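Local atomic coordinates of LamCAT (Aquimarina, PDB entry 6JHJ), a protein that probably hydrolyses laminarin, a beta-1,3-glucan of marine algae, as a bacterial laminarinase of glycoside hydrolase family 16. Residues A[50-55]-A[222-227]; A[84-89]-A[157-162]. One frame throughout, in Å; residues are numbered along the deposited sequence.

Overall arrangement
Interaction 1 joins strands 50-60 and 221-232, interaction 2 joins strands 81-88 and 158-164, and because 221-232 also pairs with 81-88 the two lie side by side in one sheet, their centres about 11 Å apart. In sequence, both segments of interaction 2 fall between those of interaction 1. Leu224 N lies 2.8 Å from Ala88 O, a probable backbone hydrogen bond, and Asn50 OD1 lies 2.6 Å from Tyr157 OH, probably hydrogen-bonded. The calcium ion sits at the edge of interaction 1 on Asp226, whose other carboxylate oxygen forms a salt bridge with Arg86 of interaction 2; at its nearest atom the Arg86 side chain is about 7 Å from the metal.

Interaction 1. Residues A[50-55]-A[222-227]; sequences NLVITA and RMLVDY. With CA (calcium ion), chain B.
Leu51 to Thr54 pair antiparallel with Val225 to Arg222, two strands of the beta-sandwich (jelly roll) expected of a family 16 glycoside hydrolase, with axes at 158°. Backbone bonds come in two reciprocal sets: Leu51 with Val225, and Ile53 with Met223, where Met223 N reaches Ile53 O at 2.8 Å and the N-H points almost straight at it (172°). Apolar contacts divide between the sheet's two faces. Leu51 and Val225 lie alongside each other, Leu51 CD2 4.0 Å from Val225 CB, on the buried face with Ile53 and Met223, where strands 63-71 and 197-205 pack. On the other face, Val52 CG2 meets Leu224 CD1 at 4.0 Å, while Leu224 CD2 turns to the side chain of Asn50 and touches Tyr157 OH. With an alanine at Leu224, the methyls that meet Val52 CG2 and Asn50 are gone, which is likely to open a gap between them and leave the Tyr157 hydroxyl without this neighbour. Among the polar groups, Arg222 bends at chi2 and chi3, which folds its guanidinium back over Val52 CG1; its NH2 forms a salt bridge with Glu47, and a water links NH1 to Thr54 OG1. At the far end Asp226 OD2 is salt-bridged to Arg86; carbonyl oxygens of Glu11 and Gly49 and two waters complete the coordination of the calcium ion, which Asp226 grips through O at 2.2 Å and OD1 at 2.6 Å.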
loop_
_atom_site.group_PDB
_atom_site.type_symbol
_atom_site.label_atom_id
_atom_site.label_comp_id
_atom_site.label_asym_id
_atom_site.label_seq_id
_atom_site.Cartn_x
_atom_site.Cartn_y
_atom_site.Cartn_z
ATOM N N ASN A 50 -2.593 -17.267 -4.467
ATOM C CA ASN A 50 -2.088 -16.124 -3.762
ATOM C C ASN A 50 -1.003 -15.429 -4.571
ATOM O O ASN A 50 -0.131 -16.053 -5.096
ATOM C CB ASN A 50 -1.372 -16.532 -2.452
ATOM C CG ASN A 50 -2.319 -16.899 -1.346
ATOM O OD1 ASN A 50 -2.392 -16.221 -0.358
ATOM N ND2 ASN A 50 -3.009 -17.985 -1.489
ATOM N N LEU A 51 -1.024 -14.107 -4.599
ATOM C CA LEU A 51 0.082 -13.315 -5.084
ATOM C C LEU A 51 1.201 -13.499 -4.112
ATOM O O LEU A 51 0.984 -13.448 -2.876
ATOM C CB LEU A 51 -0.323 -11.877 -5.070
ATOM C CG LEU A 51 0.783 -10.874 -5.382
ATOM C CD1 LEU A 51 1.288 -10.933 -6.820
ATOM C CD2 LEU A 51 0.223 -9.489 -5.053
ATOM N N VAL A 52 2.404 -13.634 -4.581
ATOM C CA VAL A 52 3.580 -13.752 -3.729
ATOM C C VAL A 52 4.541 -12.634 -4.185
ATOM O O VAL A 52 5.002 -12.649 -5.324
ATOM C CB VAL A 52 4.287 -15.072 -3.836
ATOM C CG1 VAL A 52 5.519 -15.087 -2.958
ATOM C CG2 VAL A 52 3.367 -16.199 -3.486
ATOM N N ILE A 53 4.795 -11.639 -3.320
ATOM C CA ILE A 53 5.822 -10.636 -3.583
ATOM C C ILE A 53 7.029 -11.079 -2.741
ATOM O O ILE A 53 6.911 -11.144 -1.511
ATOM C CB ILE A 53 5.394 -9.216 -3.213
ATOM C CG1 ILE A 53 4.299 -8.735 -4.169
ATOM C CG2 ILE A 53 6.640 -8.314 -3.190
ATOM C CD1 ILE A 53 3.684 -7.375 -3.828
ATOM N N THR A 54 8.151 -11.340 -3.405
ATOM C CA THR A 54 9.360 -11.816 -2.724
ATOM C C THR A 54 10.435 -10.737 -2.755
ATOM O O THR A 54 10.810 -10.255 -3.839
ATOM C CB THR A 54 9.882 -13.083 -3.400
ATOM O OG1 THR A 54 8.847 -14.080 -3.429
ATOM C CG2 THR A 54 11.091 -13.653 -2.651
ATOM N N ALA A 55 10.893 -10.295 -1.583
ATOM C CA ALA A 55 12.004 -9.364 -1.519
ATOM C C ALA A 55 13.295 -10.240 -1.491
ATOM O O ALA A 55 13.315 -11.242 -0.760
ATOM C CB ALA A 55 11.910 -8.439 -0.308
ATOM N N ARG A 222 8.811 -13.185 1.963
ATOM C CA ARG A 222 7.604 -13.195 1.170
ATOM C C ARG A 222 6.442 -12.498 1.797
ATOM O O ARG A 222 6.165 -12.725 2.986
ATOM C CB ARG A 222 7.143 -14.649 0.926
ATOM C CG ARG A 222 8.027 -15.390 -0.052
ATOM C CD ARG A 222 8.117 -16.879 0.275
ATOM N NE ARG A 222 6.832 -17.536 0.243
ATOM C CZ ARG A 222 6.404 -18.265 -0.785
ATOM N NH1 ARG A 222 7.114 -18.313 -1.921
ATOM N NH2 ARG A 222 5.249 -18.884 -0.696
ATOM N N MET A 223 5.711 -11.739 0.974
ATOM C CA MET A 223 4.425 -11.153 1.336
ATOM C C MET A 223 3.396 -11.855 0.491
ATOM O O MET A 223 3.522 -11.850 -0.738
ATOM C CB MET A 223 4.438 -9.657 1.006
ATOM C CG MET A 223 3.114 -8.892 1.170
ATOM S SD MET A 223 3.474 -7.177 0.617
ATOM C CE MET A 223 1.901 -6.444 0.909
ATOM N N LEU A 224 2.368 -12.438 1.098
ATOM C CA LEU A 224 1.361 -13.173 0.314
ATOM C C LEU A 224 0.059 -12.374 0.387
ATOM O O LEU A 224 -0.266 -11.849 1.477
ATOM C CB LEU A 224 1.116 -14.564 0.902
ATOM C CG LEU A 224 1.898 -15.669 0.172
ATOM C CD1 LEU A 224 3.364 -15.538 0.426
ATOM C CD2 LEU A 224 1.391 -17.078 0.489
ATOM N N VAL A 225 -0.621 -12.240 -0.733
ATOM C CA VAL A 225 -1.890 -11.517 -0.831
ATOM C C VAL A 225 -2.935 -12.459 -1.445
ATOM O O VAL A 225 -2.779 -12.872 -2.588
ATOM C CB VAL A 225 -1.736 -10.255 -1.675
ATOM C CG1 VAL A 225 -3.036 -9.477 -1.702
ATOM C CG2 VAL A 225 -0.625 -9.382 -1.132
ATOM N N ASP A 226 -3.940 -12.881 -0.668
ATOM C CA ASP A 226 -4.923 -13.809 -1.077
ATOM C C ASP A 226 -5.849 -13.168 -2.073
ATOM O O ASP A 226 -6.292 -13.814 -3.009
ATOM C CB ASP A 226 -5.653 -14.300 0.171
ATOM C CG ASP A 226 -6.588 -15.520 -0.084
ATOM O OD1 ASP A 226 -6.628 -16.123 -1.166
ATOM O OD2 ASP A 226 -7.327 -15.763 0.850
ATOM N N TYR A 227 -6.181 -11.907 -1.876
ATOM C CA TYR A 227 -7.032 -11.160 -2.815
ATOM C C TYR A 227 -6.986 -9.679 -2.541
ATOM O O TYR A 227 -6.603 -9.248 -1.422
ATOM C CB TYR A 227 -8.478 -11.612 -2.678
ATOM C CG TYR A 227 -9.027 -11.518 -1.289
ATOM C CD1 TYR A 227 -9.492 -10.314 -0.821
ATOM C CD2 TYR A 227 -9.219 -12.678 -0.495
ATOM C CE1 TYR A 227 -10.070 -10.200 0.430
ATOM C CE2 TYR A 227 -9.801 -12.564 0.751
ATOM C CZ TYR A 227 -10.202 -11.308 1.194
ATOM O OH TYR A 227 -10.770 -11.116 2.404
HETATM CA CA CA B . -6.751 -15.863 -3.786
HETATM O O HOH W 1 9.372 -16.666 -2.886
HETATM O O HOH W 2 -7.751 -18.083 -3.210
HETATM O O HOH W 3 -9.149 -15.462 -3.316
#

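Interaction 2. Residues A[84-89]-A[157-162]; sequences EARIAM and YHIYTI
Arg86 lays its guanidinium flat on Tyr157, planes at 16° and centres 4.3 Å apart, an off-centre cation-pi stack shifted toward the CB end of the ring. Ala88 CB takes the opposite ring face in a CH-pi contact, 4.1 Å from the Tyr157 centroid, so the phenol is held between two residues of one strand. Further along this side, Thr161 OG1 donates to Glu84 OE1 at 2.6 Å, meeting the carboxylate on its anti side, and Ile159 CG2 packs against Glu84 CD at 3.4 Å. On the other side of the sheet the Tyr160 ring crosses Ile87 at about a right angle, with Ile87 CB 3.9 Å from Tyr160 CE2; Met89 CE closes on the hydroxyl end, where a water joins Tyr160 OH to Ile87 O.

Backbone bonds set this register: Ala85 and Tyr160 exchange a reciprocal pair, as do Ile87 and His158, and Tyr160 N runs to Ala85 O at 2.9 Å. Arg86 reaches the ring because its chain is extended from CG to NE, with CG anti to the backbone N (chi1 -173°). Beyond the pair, Asp226 OD2 takes Arg86 NH1 in a salt bridge and Asn50 OD1 is hydrogen-bonded to Tyr157 OH, which probably helps to hold the stack in place. Pro97 of strand 95-103 lies against Met89. The whole is an antiparallel strand pair, with Ala85 and Ile87 turned to Phe99 of strand 95-103 and Glu84, Arg86 and Ile159 on the other face against Tyr227, in keeping with the jelly-roll beta-sandwich of family 16 glycoside hydrolases.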
loop_
_atom_site.group_PDB
_atom_site.type_symbol
_atom_site.label_atom_id
_atom_site.label_comp_id
_atom_site.label_asym_id
_atom_site.label_seq_id
_atom_site.Cartn_x
_atom_site.Cartn_y
_atom_site.Cartn_z
ATOM N N GLU A 84 -10.171 -3.596 0.120
ATOM C CA GLU A 84 -9.724 -4.603 1.092
ATOM C C GLU A 84 -8.781 -5.573 0.480
ATOM O O GLU A 84 -8.873 -5.886 -0.731
ATOM C CB GLU A 84 -10.951 -5.391 1.517
ATOM C CG GLU A 84 -10.802 -6.346 2.635
ATOM C CD GLU A 84 -12.179 -6.817 3.084
ATOM O OE1 GLU A 84 -12.744 -6.123 3.928
ATOM O OE2 GLU A 84 -12.656 -7.835 2.576
ATOM N N ALA A 85 -7.866 -6.101 1.305
ATOM C CA ALA A 85 -6.983 -7.186 0.880
ATOM C C ALA A 85 -6.692 -8.058 2.081
ATOM O O ALA A 85 -6.641 -7.572 3.218
ATOM C CB ALA A 85 -5.721 -6.633 0.302
ATOM N N ARG A 86 -6.517 -9.336 1.813
ATOM C CA ARG A 86 -6.135 -10.315 2.816
ATOM C C ARG A 86 -4.651 -10.600 2.633
ATOM O O ARG A 86 -4.262 -11.057 1.572
ATOM C CB ARG A 86 -6.944 -11.594 2.617
ATOM C CG ARG A 86 -6.723 -12.586 3.728
ATOM C CD ARG A 86 -7.834 -13.605 3.772
ATOM N NE ARG A 86 -7.612 -14.516 4.847
ATOM C CZ ARG A 86 -7.157 -15.746 4.728
ATOM N NH1 ARG A 86 -6.830 -16.292 3.583
ATOM N NH2 ARG A 86 -7.060 -16.467 5.837
ATOM N N ILE A 87 -3.843 -10.218 3.610
ATOM C CA ILE A 87 -2.383 -10.174 3.457
ATOM C C ILE A 87 -1.687 -10.870 4.636
ATOM O O ILE A 87 -2.078 -10.668 5.796
ATOM C CB ILE A 87 -1.904 -8.698 3.397
ATOM C CG1 ILE A 87 -2.596 -7.914 2.315
ATOM C CG2 ILE A 87 -0.384 -8.614 3.279
ATOM C CD1 ILE A 87 -2.224 -6.448 2.241
ATOM N N ALA A 88 -0.630 -11.601 4.322
ATOM C CA ALA A 88 0.320 -12.148 5.286
ATOM C C ALA A 88 1.659 -11.592 4.901
ATOM O O ALA A 88 2.028 -11.706 3.755
ATOM C CB ALA A 88 0.361 -13.662 5.189
ATOM N N MET A 89 2.374 -10.920 5.792
ATOM C CA MET A 89 3.629 -10.233 5.433
ATOM C C MET A 89 4.754 -10.624 6.332
ATOM O O MET A 89 4.553 -11.022 7.453
ATOM C CB MET A 89 3.419 -8.720 5.533
ATOM C CG MET A 89 3.313 -8.181 6.965
ATOM S SD MET A 89 2.504 -6.560 7.014
ATOM C CE MET A 89 0.791 -7.039 6.838
ATOM N N TYR A 157 -2.308 -14.380 7.968
ATOM C CA TYR A 157 -3.245 -13.582 7.144
ATOM C C TYR A 157 -4.123 -12.756 8.014
ATOM O O TYR A 157 -4.709 -13.252 9.008
ATOM C CB TYR A 157 -4.152 -14.436 6.314
ATOM C CG TYR A 157 -3.528 -15.155 5.161
ATOM C CD1 TYR A 157 -3.185 -14.489 3.993
ATOM C CD2 TYR A 157 -3.243 -16.522 5.254
ATOM C CE1 TYR A 157 -2.617 -15.166 2.923
ATOM C CE2 TYR A 157 -2.684 -17.200 4.188
ATOM C CZ TYR A 157 -2.397 -16.533 3.030
ATOM O OH TYR A 157 -1.879 -17.242 1.954
ATOM N N HIS A 158 -4.233 -11.473 7.656
ATOM C CA HIS A 158 -5.210 -10.573 8.250
ATOM C C HIS A 158 -5.911 -9.836 7.130
ATOM O O HIS A 158 -5.367 -9.738 6.036
ATOM C CB HIS A 158 -4.554 -9.615 9.231
ATOM C CG HIS A 158 -4.105 -10.273 10.495
ATOM N ND1 HIS A 158 -2.838 -10.821 10.677
ATOM C CD2 HIS A 158 -4.781 -10.519 11.626
ATOM C CE1 HIS A 158 -2.764 -11.357 11.887
ATOM N NE2 HIS A 158 -3.939 -11.212 12.461
ATOM N N ILE A 159 -7.121 -9.353 7.380
ATOM C CA ILE A 159 -7.880 -8.567 6.391
ATOM C C ILE A 159 -7.761 -7.076 6.691
ATOM O O ILE A 159 -8.130 -6.638 7.761
ATOM C CB ILE A 159 -9.352 -8.996 6.384
ATOM C CG1 ILE A 159 -9.404 -10.501 5.971
ATOM C CG2 ILE A 159 -10.135 -8.254 5.324
ATOM C CD1 ILE A 159 -10.768 -11.130 6.155
ATOM N N TYR A 160 -7.224 -6.322 5.754
ATOM C CA TYR A 160 -6.944 -4.870 5.869
ATOM C C TYR A 160 -7.916 -4.140 4.978
ATOM O O TYR A 160 -7.922 -4.400 3.771
ATOM C CB TYR A 160 -5.531 -4.579 5.455
ATOM C CG TYR A 160 -4.529 -5.297 6.341
ATOM C CD1 TYR A 160 -4.229 -4.774 7.614
ATOM C CD2 TYR A 160 -3.997 -6.481 5.984
ATOM C CE1 TYR A 160 -3.365 -5.438 8.450
ATOM C CE2 TYR A 160 -3.107 -7.158 6.829
ATOM C CZ TYR A 160 -2.829 -6.625 8.074
ATOM O OH TYR A 160 -1.956 -7.234 8.973
ATOM N N THR A 161 -8.707 -3.254 5.556
ATOM C CA THR A 161 -9.838 -2.642 4.870
ATOM C C THR A 161 -9.920 -1.147 5.110
ATOM O O THR A 161 -9.700 -0.689 6.236
ATOM C CB THR A 161 -11.110 -3.270 5.465
ATOM O OG1 THR A 161 -11.059 -4.694 5.332
ATOM C CG2 THR A 161 -12.344 -2.771 4.785
ATOM N N ILE A 162 -10.429 -0.401 4.121
ATOM C CA ILE A 162 -10.959 0.900 4.369
ATOM C C ILE A 162 -12.401 0.954 3.880
ATOM O O ILE A 162 -12.708 0.261 2.914
ATOM C CB ILE A 162 -10.157 2.069 3.689
ATOM C CG1 ILE A 162 -9.978 1.842 2.186
ATOM C CG2 ILE A 162 -8.842 2.339 4.425
ATOM C CD1 ILE A 162 -9.531 3.106 1.456
HETATM O O HOH W 4 -7.751 -13.992 7.770
HETATM O O HOH W 5 -0.905 -9.636 8.100
#